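Local coordinates for maleylacetoacetate isomerase (Anaeromyxobacter dehalogenans, PDB 4IGJ), which probably isomerises maleylacetoacetate with the help of glutathione, as a zeta-class member of the glutathione transferase superfamily, at residues A[35-40]-A[193-198]; A[77-82]-A[88-93]; A[132-137]-A[152-157]. All blocks are in the same frame, centred on the assembly; numbering follows the deposited sequence.

Interaction 1 of 3, residues A[35-40]-A[193-198]; sequences SAWRVR and QLYNAR. With SO4 (sulfate ion), chain C.
Trp37 and Tyr195 reach for each other from two helices, 34-45 and 185-199, whose backbones stay apart here and share no hydrogen bond. The contact is a T-shaped pair: the six-membered ring of Trp37 presents its edge to the face of Tyr195, with the planes at 82° and the centroids 5.0 Å apart. The leading atom is Trp37 CZ3, which comes to 3.3 Å from Tyr195 CG, while Trp37 CH2 lies 3.5 Å from Tyr195 CB, so the indole meets the root of the phenol. Both rings have CG anti to the backbone N (chi1 -174° and 171°), which throws them across the gap. Tyr195 OH is hydrogen-bonded to Arg32 NE. With an alanine in place of this tyrosine, the Trp37 edge is likely to lose its aromatic face and Arg32 NE its hydroxyl partner. One water bridges the helices, accepting from Arg38 NH2 at 3.0 Å and donating to Gln193 OE1. Asn196 ND2, which also donates to Gln135 OE1, gives a weak hydrogen bond to sulfate O2. Helix 34-45 belongs to the thioredoxin-like domain and 185-199 to the all-helical one: this is a glutathione transferase domain interface, with glutathione-binding Ser35 and Arg38 on the first helix.

Interaction 2 of 3, residues A[77-82]-A[88-93]; sequences PVLEVE and HLLVQS
Leu90 faces Leu79 in a hydrogen-bonded antiparallel pair of the hairpin formed by strands 78-82 and 87-91. From the backbone outward, Leu90 CB lies 4.3 Å from Leu79 CB and 3.6 Å from Leu79 O, CG is near that carbonyl, and CD1 ends 3.9 Å from Val81 CG2. CG stands anti to the carbonyl carbon (chi1 -54°), and the branch slants across toward Val81. Leu79 and Leu90 exchange two backbone bonds. Val81 and His88 do the same, Val81 N giving a nearly straight bond of 2.8 Å to His88 O. On the other face of the sheet Leu89 CD2 lies alongside the extended Glu80 chain, 3.7 Å from its CB, and Val78 CG2 meets Val91 CG1. Beyond the ladder a water takes the N-H of Gln92 and donates to Pro77 O at 2.6 Å; Pro77 is the cis proline of the thioredoxin-like fold. A second water bridges Val81 O and His88 ND1, in the imidazole plane. Strand 78-82 also pairs with strand 24-29, and 87-91 is an outermost strand within this chain. Leu79, Val81 and Leu90 pack on helix 93-103, which opens with glutathione-binding Ser93, and His88 stacks on Trp115 of the second subunit.

Interaction 3 of 3, residues A[132-137]-A[152-157]; sequences QPMQNA and REWARF. With SO4 (sulfate ion), chain C.
Trp154 reaches from helix 150-171 to Met134, in the loop, with a 3-10 turn at 132-134, between helices 114-128 and 137-146 of the all-helical glutathione transferase domain. The polar link between the segments is a weak hydrogen bond: Trp154 NE1 stands 2.8 Å from Met134 O, but the angle at the hydrogen is only 129°. Met134 O sits at the indole edge, near the ring plane, and 3.2 Å from Trp154 CD1. Trp154 CG lies anti to the backbone N (chi1 171°), which carries the pyrrole edge across to the loop. The apolar part is small: Gln135 CB and Ala155 CB meet at 4.1 Å where the backbones come nearest. Around them, Trp150 meets the indole edge-to-face, Phe158 touches it at an inclined angle, and Met142 of the second subunit packs on it. Within the loop, Gln135 N donates back to Gln132 O, and Asn136 OD1 caps helix 137-146 at Val139 N. Gln135 OE1 accepts from Gln193 and Asn196, while its NE2 donates to the sulfate. Two amides of the loop reach this ion, which Ser34 OG also bonds: Gln135 NE2 lies 3.2 Å from sulfate O1, and NE2 of Gln132, a glutathione-binding residue, gives sulfate O2 a bond of 3.0 Å at 169°.

Going down the chain from the N terminus, helix 34-45 supplies the first half of interaction 1, which is completed only at helix 185-199. Both other contacts fall within that long span, one after the other: interaction 2 closes the hairpin of strands 78-82 and 87-91 in the N-terminal domain, and interaction 3 then closes a short helical excursion in the C-terminal domain. None cross. Interaction 1 is the one that joins the two domains, and it touches both others, through Arg38 NH1 to Ser93 OG on one side and through Gln193 and Asn196 to Gln135 on the other. Interactions 2 and 3 do not meet, their centres lying about 26 Å apart, yet each borders the second subunit.

Interaction 1 of 3, residues A[35-40]-A[193-198]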
# COMPACT_ATOMS: atom_id res chain seq x y z
N SER A 35 8.17 -4.25 7.33
CA SER A 35 7.63 -4.89 6.14
C SER A 35 7.89 -6.39 6.16
O SER A 35 6.99 -7.18 5.83
CB SER A 35 8.18 -4.25 4.87
OG SER A 35 7.54 -4.81 3.73
N ALA A 36 9.09 -6.80 6.59
CA ALA A 36 9.40 -8.22 6.67
C ALA A 36 8.60 -8.88 7.77
O ALA A 36 8.15 -10.02 7.63
CB ALA A 36 10.90 -8.44 6.91
N TRP A 37 8.39 -8.17 8.87
CA TRP A 37 7.61 -8.68 9.99
C TRP A 37 6.19 -9.05 9.54
O TRP A 37 5.66 -10.08 9.95
CB TRP A 37 7.62 -7.64 11.11
CG TRP A 37 7.00 -7.99 12.44
CD1 TRP A 37 6.26 -9.09 12.78
CD2 TRP A 37 7.07 -7.18 13.61
NE1 TRP A 37 5.87 -9.01 14.09
CE2 TRP A 37 6.36 -7.84 14.62
CE3 TRP A 37 7.67 -5.95 13.89
CZ2 TRP A 37 6.23 -7.31 15.91
CZ3 TRP A 37 7.55 -5.43 15.15
CH2 TRP A 37 6.84 -6.10 16.15
N ARG A 38 5.57 -8.21 8.69
CA ARG A 38 4.23 -8.51 8.18
C ARG A 38 4.21 -9.87 7.51
O ARG A 38 3.28 -10.65 7.71
CB ARG A 38 3.78 -7.47 7.15
CG ARG A 38 3.79 -6.03 7.67
CD ARG A 38 3.89 -5.10 6.48
NE ARG A 38 3.92 -3.69 6.85
CZ ARG A 38 4.14 -2.71 5.97
NH1 ARG A 38 4.36 -3.00 4.70
NH2 ARG A 38 4.16 -1.44 6.38
N VAL A 39 5.24 -10.14 6.71
CA VAL A 39 5.33 -11.41 6.00
C VAL A 39 5.59 -12.58 6.97
O VAL A 39 4.97 -13.64 6.84
CB VAL A 39 6.33 -11.35 4.84
CG1 VAL A 39 6.42 -12.70 4.13
CG2 VAL A 39 5.89 -10.27 3.85
N ARG A 40 6.45 -12.36 7.95
CA ARG A 40 6.69 -13.37 8.99
C ARG A 40 5.39 -13.72 9.70
O ARG A 40 5.15 -14.89 10.03
CB ARG A 40 7.73 -12.89 10.00
CG ARG A 40 9.09 -12.65 9.39
CD ARG A 40 10.18 -12.60 10.46
NE ARG A 40 9.98 -11.54 11.45
CZ ARG A 40 10.60 -10.37 11.45
NH1 ARG A 40 11.47 -10.05 10.49
NH2 ARG A 40 10.34 -9.50 12.42
N GLN A 193 3.43 -1.83 13.13
CA GLN A 193 3.36 -0.38 13.13
C GLN A 193 3.32 0.17 14.55
O GLN A 193 3.91 1.21 14.83
CB GLN A 193 2.15 0.11 12.32
CG GLN A 193 2.13 1.62 12.10
CD GLN A 193 3.35 2.09 11.34
OE1 GLN A 193 3.45 1.88 10.14
NE2 GLN A 193 4.30 2.71 12.05
N LEU A 194 2.64 -0.54 15.45
CA LEU A 194 2.59 -0.12 16.86
C LEU A 194 3.97 -0.26 17.51
O LEU A 194 4.35 0.58 18.32
CB LEU A 194 1.56 -0.93 17.64
CG LEU A 194 0.10 -0.66 17.29
CD1 LEU A 194 -0.79 -1.66 18.00
CD2 LEU A 194 -0.29 0.77 17.65
N TYR A 195 4.72 -1.29 17.14
CA TYR A 195 6.09 -1.43 17.61
C TYR A 195 6.92 -0.22 17.15
O TYR A 195 7.72 0.32 17.93
CB TYR A 195 6.68 -2.74 17.08
CG TYR A 195 8.17 -2.96 17.29
CD1 TYR A 195 8.64 -3.80 18.29
CD2 TYR A 195 9.11 -2.40 16.43
CE1 TYR A 195 10.01 -4.03 18.44
CE2 TYR A 195 10.46 -2.61 16.58
CZ TYR A 195 10.90 -3.43 17.58
OH TYR A 195 12.26 -3.65 17.72
N ASN A 196 6.74 0.22 15.91
CA ASN A 196 7.48 1.38 15.44
C ASN A 196 7.05 2.66 16.16
O ASN A 196 7.89 3.52 16.45
CB ASN A 196 7.37 1.52 13.92
CG ASN A 196 8.28 0.56 13.17
OD1 ASN A 196 8.92 -0.30 13.77
ND2 ASN A 196 8.32 0.69 11.85
N ALA A 197 5.76 2.78 16.45
CA ALA A 197 5.24 3.91 17.22
C ALA A 197 5.97 4.00 18.56
O ALA A 197 6.40 5.09 18.96
CB ALA A 197 3.75 3.77 17.45
N ARG A 198 6.11 2.87 19.24
CA ARG A 198 6.80 2.84 20.53
C ARG A 198 8.26 3.22 20.37
O ARG A 198 8.78 4.02 21.15
CB ARG A 198 6.65 1.46 21.19
CG ARG A 198 5.23 1.15 21.62
CD ARG A 198 5.12 -0.19 22.32
NE ARG A 198 3.72 -0.62 22.40
CZ ARG A 198 3.18 -1.53 21.60
NH1 ARG A 198 3.91 -2.12 20.68
NH2 ARG A 198 1.90 -1.85 21.74
S SO4 C . 10.67 0.23 9.14
O1 SO4 C . 10.98 1.10 10.26
O2 SO4 C . 9.28 0.42 8.76
O3 SO4 C . 10.91 -1.15 9.55
O4 SO4 C . 11.55 0.54 8.03
O HOH W 1 4.70 -0.65 9.27

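Interaction 2 of 3, residues A[77-82]-A[88-93]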
# COMPACT_ATOMS: atom_id res chain seq x y z
N PRO A 77 11.12 -7.15 2.43
CA PRO A 77 11.22 -8.61 2.33
C PRO A 77 11.17 -9.12 0.90
O PRO A 77 10.56 -8.50 0.02
CB PRO A 77 9.96 -9.08 3.05
CG PRO A 77 8.95 -8.02 2.70
CD PRO A 77 9.75 -6.73 2.75
N VAL A 78 11.83 -10.25 0.67
CA VAL A 78 11.63 -11.03 -0.55
C VAL A 78 11.27 -12.44 -0.12
O VAL A 78 11.99 -13.04 0.68
CB VAL A 78 12.89 -11.05 -1.42
CG1 VAL A 78 12.70 -11.95 -2.64
CG2 VAL A 78 13.24 -9.63 -1.86
N LEU A 79 10.16 -12.97 -0.63
CA LEU A 79 9.84 -14.37 -0.38
C LEU A 79 10.26 -15.17 -1.60
O LEU A 79 9.66 -15.03 -2.67
CB LEU A 79 8.35 -14.56 -0.09
CG LEU A 79 7.99 -15.99 0.30
CD1 LEU A 79 8.69 -16.41 1.59
CD2 LEU A 79 6.47 -16.14 0.43
N GLU A 80 11.31 -15.97 -1.45
CA GLU A 80 11.77 -16.83 -2.54
C GLU A 80 11.02 -18.15 -2.49
O GLU A 80 11.03 -18.85 -1.47
CB GLU A 80 13.28 -17.08 -2.44
CG GLU A 80 13.75 -18.14 -3.45
CD GLU A 80 15.25 -18.28 -3.53
OE1 GLU A 80 15.96 -17.47 -2.90
OE2 GLU A 80 15.71 -19.19 -4.24
N VAL A 81 10.36 -18.49 -3.60
CA VAL A 81 9.58 -19.70 -3.67
C VAL A 81 10.25 -20.66 -4.64
O VAL A 81 10.44 -20.34 -5.81
CB VAL A 81 8.14 -19.43 -4.11
CG1 VAL A 81 7.31 -20.68 -3.98
CG2 VAL A 81 7.52 -18.32 -3.27
N GLU A 82 10.62 -21.84 -4.13
CA GLU A 82 11.37 -22.81 -4.91
C GLU A 82 10.55 -24.06 -5.14
O GLU A 82 9.85 -24.53 -4.23
CB GLU A 82 12.67 -23.16 -4.19
N HIS A 88 10.83 -18.37 -7.95
CA HIS A 88 10.07 -17.13 -8.05
C HIS A 88 10.45 -16.24 -6.87
O HIS A 88 10.53 -16.71 -5.74
CB HIS A 88 8.56 -17.39 -8.06
CG HIS A 88 8.07 -18.04 -9.32
ND1 HIS A 88 8.08 -19.40 -9.51
CD2 HIS A 88 7.56 -17.51 -10.46
CE1 HIS A 88 7.60 -19.68 -10.71
NE2 HIS A 88 7.28 -18.55 -11.31
N LEU A 89 10.72 -14.97 -7.15
CA LEU A 89 11.03 -14.03 -6.10
C LEU A 89 9.85 -13.09 -5.95
O LEU A 89 9.56 -12.30 -6.84
CB LEU A 89 12.29 -13.23 -6.44
CG LEU A 89 13.54 -14.11 -6.59
CD1 LEU A 89 14.75 -13.28 -7.00
CD2 LEU A 89 13.82 -14.85 -5.31
N LEU A 90 9.16 -13.20 -4.82
CA LEU A 90 7.98 -12.37 -4.59
C LEU A 90 8.36 -11.16 -3.75
O LEU A 90 9.05 -11.30 -2.73
CB LEU A 90 6.89 -13.17 -3.90
CG LEU A 90 6.49 -14.46 -4.60
CD1 LEU A 90 5.38 -15.15 -3.82
CD2 LEU A 90 6.07 -14.19 -6.04
N VAL A 91 7.93 -9.98 -4.19
CA VAL A 91 8.25 -8.74 -3.50
C VAL A 91 7.00 -7.94 -3.17
O VAL A 91 5.94 -8.21 -3.73
CB VAL A 91 9.23 -7.86 -4.33
CG1 VAL A 91 10.55 -8.61 -4.57
CG2 VAL A 91 8.60 -7.44 -5.65
N GLN A 92 7.15 -6.95 -2.28
CA GLN A 92 6.07 -6.09 -1.75
C GLN A 92 5.20 -6.85 -0.78
O GLN A 92 4.55 -7.82 -1.14
CB GLN A 92 5.22 -5.44 -2.85
CG GLN A 92 5.91 -4.29 -3.57
CD GLN A 92 6.02 -3.02 -2.72
OE1 GLN A 92 5.30 -2.84 -1.74
NE2 GLN A 92 6.92 -2.13 -3.11
N SER A 93 5.20 -6.42 0.48
CA SER A 93 4.50 -7.15 1.53
C SER A 93 3.05 -7.51 1.19
O SER A 93 2.62 -8.64 1.44
CB SER A 93 4.57 -6.42 2.88
OG SER A 93 3.85 -5.19 2.87
O HOH W 2 9.48 -6.24 -0.81
O HOH W 3 9.16 -21.37 -8.03

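Interaction 3 of 3, residues A[132-137]-A[152-157]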
# COMPACT_ATOMS: atom_id res chain seq x y z
N GLN A 132 3.53 3.76 7.06
CA GLN A 132 4.90 3.28 7.02
C GLN A 132 5.81 4.05 6.04
O GLN A 132 6.95 4.33 6.39
CB GLN A 132 4.97 1.77 6.77
CG GLN A 132 6.37 1.15 6.93
CD GLN A 132 7.27 1.34 5.73
OE1 GLN A 132 6.82 1.56 4.61
NE2 GLN A 132 8.58 1.23 5.97
N PRO A 133 5.32 4.40 4.82
CA PRO A 133 6.25 5.08 3.91
C PRO A 133 6.80 6.39 4.49
O PRO A 133 7.92 6.77 4.16
CB PRO A 133 5.37 5.37 2.67
CG PRO A 133 4.36 4.25 2.70
CD PRO A 133 4.03 4.10 4.16
N MET A 134 6.03 7.05 5.35
CA MET A 134 6.47 8.33 5.89
C MET A 134 7.51 8.17 6.97
O MET A 134 8.09 9.15 7.43
CB MET A 134 5.27 9.14 6.39
CG MET A 134 4.61 10.05 5.32
SD MET A 134 4.11 9.15 3.84
CE MET A 134 2.98 8.01 4.58
N GLN A 135 7.77 6.93 7.38
CA GLN A 135 8.81 6.68 8.36
C GLN A 135 9.82 5.63 7.89
O GLN A 135 10.50 5.02 8.71
CB GLN A 135 8.21 6.32 9.73
CG GLN A 135 7.18 5.19 9.71
CD GLN A 135 7.68 3.90 10.34
OE1 GLN A 135 6.94 3.20 11.01
NE2 GLN A 135 8.95 3.59 10.12
N ASN A 136 9.94 5.42 6.58
CA ASN A 136 10.94 4.46 6.14
C ASN A 136 12.36 5.02 6.25
O ASN A 136 12.54 6.23 6.38
CB ASN A 136 10.63 3.80 4.77
CG ASN A 136 11.05 4.63 3.56
OD1 ASN A 136 12.00 5.41 3.60
ND2 ASN A 136 10.36 4.42 2.45
N ALA A 137 13.35 4.14 6.20
CA ALA A 137 14.72 4.51 6.54
C ALA A 137 15.30 5.65 5.70
O ALA A 137 15.90 6.57 6.24
CB ALA A 137 15.63 3.28 6.47
N ARG A 152 12.55 12.27 13.77
CA ARG A 152 11.75 11.62 14.79
C ARG A 152 10.44 12.36 15.10
O ARG A 152 9.42 11.74 15.39
CB ARG A 152 12.60 11.36 16.04
CG ARG A 152 13.86 10.57 15.68
CD ARG A 152 14.68 10.16 16.90
NE ARG A 152 13.99 9.20 17.75
CZ ARG A 152 13.93 7.89 17.51
NH1 ARG A 152 14.50 7.39 16.43
NH2 ARG A 152 13.29 7.09 18.35
N GLU A 153 10.46 13.69 15.01
CA GLU A 153 9.25 14.48 15.17
C GLU A 153 8.29 14.17 14.02
O GLU A 153 7.09 13.98 14.23
CB GLU A 153 9.58 15.98 15.22
CG GLU A 153 8.40 16.89 15.53
CD GLU A 153 8.80 18.35 15.69
OE1 GLU A 153 9.99 18.62 15.97
OE2 GLU A 153 7.92 19.22 15.53
N TRP A 154 8.85 14.11 12.81
CA TRP A 154 8.11 13.78 11.60
C TRP A 154 7.48 12.40 11.70
O TRP A 154 6.30 12.23 11.41
CB TRP A 154 9.08 13.84 10.42
CG TRP A 154 8.60 13.34 9.08
CD1 TRP A 154 8.48 12.03 8.68
CD2 TRP A 154 8.27 14.14 7.94
NE1 TRP A 154 8.06 11.98 7.37
CE2 TRP A 154 7.92 13.26 6.90
CE3 TRP A 154 8.22 15.52 7.71
CZ2 TRP A 154 7.54 13.72 5.64
CZ3 TRP A 154 7.82 15.97 6.46
CH2 TRP A 154 7.48 15.07 5.44
N ALA A 155 8.28 11.42 12.11
CA ALA A 155 7.78 10.06 12.27
C ALA A 155 6.63 10.03 13.27
O ALA A 155 5.61 9.39 13.02
CB ALA A 155 8.90 9.12 12.69
N ARG A 156 6.78 10.70 14.41
CA ARG A 156 5.71 10.73 15.39
C ARG A 156 4.45 11.39 14.83
O ARG A 156 3.34 10.93 15.09
CB ARG A 156 6.15 11.44 16.67
CG ARG A 156 7.01 10.58 17.59
CD ARG A 156 7.30 11.31 18.92
NE ARG A 156 8.13 12.50 18.75
CZ ARG A 156 9.45 12.48 18.75
NH1 ARG A 156 10.11 11.34 18.91
NH2 ARG A 156 10.13 13.61 18.59
N PHE A 157 4.62 12.43 14.02
CA PHE A 157 3.47 13.11 13.45
C PHE A 157 2.69 12.20 12.51
O PHE A 157 1.46 12.09 12.61
CB PHE A 157 3.89 14.38 12.71
CG PHE A 157 2.76 15.06 11.99
CD1 PHE A 157 1.91 15.92 12.67
CD2 PHE A 157 2.53 14.81 10.64
CE1 PHE A 157 0.86 16.54 12.01
CE2 PHE A 157 1.47 15.43 9.97
CZ PHE A 157 0.64 16.29 10.66
S SO4 C . 10.67 0.23 9.14
O1 SO4 C . 10.98 1.10 10.26
O2 SO4 C . 9.28 0.42 8.76
O3 SO4 C . 10.91 -1.15 9.55
O4 SO4 C . 11.55 0.54 8.03